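PDB 1TZ7: 4-alpha-glucanotransferase from Aquifex aeolicus, which belongs to the amylomaltase (disproportionating enzyme) family of 4-alpha-glucanotransferases and is built around a beta/alpha barrel. Local coordinates for residues Ile455-Gln458 / Asp459-Asn462. Sequence-based numbering, arbitrary orientation.
Sequences IQMQ and DLLN
Gln456 and Met457 meet Asp459, Leu460 and Leu461 in a local contact round a single helical turn, buried where strand 452-456 runs straight into the short helix 457-460. Gln456 holds the N-cap position, and its carbonyl O serves two amides. Leu460 N lies in the carbonyl plane at 3.3 Å from Gln456 O, with a fairly straight N-H at 160°; Asp459 N comes closer, 2.9 Å from the same Gln456 O, but from above that plane and more bent. One residue on, Leu461 N donates to Met457 O at 3.0 Å. The strand is the eighth and last of the parallel beta/alpha barrel, lying between strands 23-27 and 397-400, so this turn continues directly from its C-terminal end. Met457 has CG anti to its N (chi1 -174°) and then bends at chi2, which brings SD within 4.1 Å of Leu460 CD1 and CG equally near Leu461 CD1; Ile26 of the neighbouring strand packs on both Met457 and Leu460. Ile455 lays CG2 obliquely against Asp459 CB, 4.1 Å away. The Asp459 carboxylate turns back beside its own N, OD2 passing 3.9 Å from Gln456 CB; there OD2 is gripped by the hydroxyls of Thr401 and Ser402, while OD1 takes the amide of Ile409. At Asn462 the backbone switches to positive phi (59°) and closes the helix in a Schellman motif.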
loop_
_atom_site.group_PDB
_atom_site.type_symbol
_atom_site.label_atom_id
_atom_site.label_comp_id
_atom_site.label_asym_id
_atom_site.label_seq_id
_atom_site.Cartn_x
_atom_site.Cartn_y
_atom_site.Cartn_z
ATOM N N ILE A 455 -10.296 -6.873 9.663
ATOM C CA ILE A 455 -10.874 -5.743 10.391
ATOM C C ILE A 455 -9.919 -4.556 10.310
ATOM O O ILE A 455 -8.758 -4.676 10.665
ATOM C CB ILE A 455 -11.084 -6.128 11.877
ATOM C CG1 ILE A 455 -11.880 -7.437 11.991
ATOM C CG2 ILE A 455 -11.791 -5.010 12.627
ATOM C CD1 ILE A 455 -11.772 -8.097 13.348
ATOM N N GLN A 456 -10.412 -3.404 9.857
ATOM C CA GLN A 456 -9.629 -2.177 9.962
ATOM C C GLN A 456 -9.453 -1.814 11.432
ATOM O O GLN A 456 -10.388 -1.915 12.217
ATOM C CB GLN A 456 -10.283 -1.011 9.193
ATOM C CG GLN A 456 -9.260 0.058 8.761
ATOM C CD GLN A 456 -9.878 1.255 8.035
ATOM O OE1 GLN A 456 -9.152 2.123 7.541
ATOM N NE2 GLN A 456 -11.203 1.306 7.976
ATOM N N MET A 457 -8.246 -1.400 11.797
ATOM C CA MET A 457 -7.902 -1.191 13.201
ATOM C C MET A 457 -8.862 -0.199 13.850
ATOM O O MET A 457 -9.254 -0.374 14.994
ATOM C CB MET A 457 -6.461 -0.693 13.334
ATOM C CG MET A 457 -5.974 -0.583 14.773
ATOM S SD MET A 457 -5.869 -2.198 15.589
ATOM C CE MET A 457 -4.919 -1.778 17.032
ATOM N N GLN A 458 -9.244 0.836 13.098
ATOM C CA GLN A 458 -10.147 1.881 13.605
ATOM C C GLN A 458 -11.496 1.303 14.040
ATOM O O GLN A 458 -12.136 1.824 14.958
ATOM C CB GLN A 458 -10.379 2.957 12.529
ATOM C CG GLN A 458 -9.157 3.816 12.227
ATOM C CD GLN A 458 -8.388 3.331 11.007
ATOM O OE1 GLN A 458 -8.128 2.142 10.869
ATOM N NE2 GLN A 458 -8.033 4.251 10.123
ATOM N N ASP A 459 -11.931 0.238 13.369
ATOM C CA ASP A 459 -13.181 -0.443 13.721
ATOM C C ASP A 459 -13.025 -1.246 15.013
ATOM O O ASP A 459 -13.921 -1.262 15.859
ATOM C CB ASP A 459 -13.627 -1.366 12.586
ATOM C CG ASP A 459 -13.993 -0.606 11.322
ATOM O OD1 ASP A 459 -14.280 0.611 11.412
ATOM O OD2 ASP A 459 -14.020 -1.142 10.196
ATOM N N LEU A 460 -11.882 -1.909 15.155
ATOM C CA LEU A 460 -11.550 -2.618 16.390
ATOM C C LEU A 460 -11.586 -1.662 17.583
ATOM O O LEU A 460 -12.008 -2.035 18.680
ATOM C CB LEU A 460 -10.161 -3.253 16.279
ATOM C CG LEU A 460 -9.960 -4.638 16.913
ATOM C CD1 LEU A 460 -8.473 -4.922 17.075
ATOM C CD2 LEU A 460 -10.673 -4.762 18.247
ATOM N N LEU A 461 -11.143 -0.425 17.355
ATOM C CA LEU A 461 -11.049 0.574 18.419
ATOM C C LEU A 461 -12.324 1.413 18.524
ATOM O O LEU A 461 -12.419 2.315 19.366
ATOM C CB LEU A 461 -9.841 1.487 18.175
ATOM C CG LEU A 461 -8.474 0.776 18.183
ATOM C CD1 LEU A 461 -7.359 1.735 17.803
ATOM C CD2 LEU A 461 -8.199 0.153 19.542
ATOM N N ASN A 462 -13.300 1.120 17.666
ATOM C CA ASN A 462 -14.606 1.797 17.710
ATOM C C ASN A 462 -14.477 3.325 17.523
ATOM O O ASN A 462 -15.046 4.110 18.290
ATOM C CB ASN A 462 -15.333 1.474 19.033
ATOM C CG ASN A 462 -16.850 1.460 18.883
ATOM O OD1 ASN A 462 -17.378 1.463 17.771
ATOM N ND2 ASN A 462 -17.552 1.443 20.008
#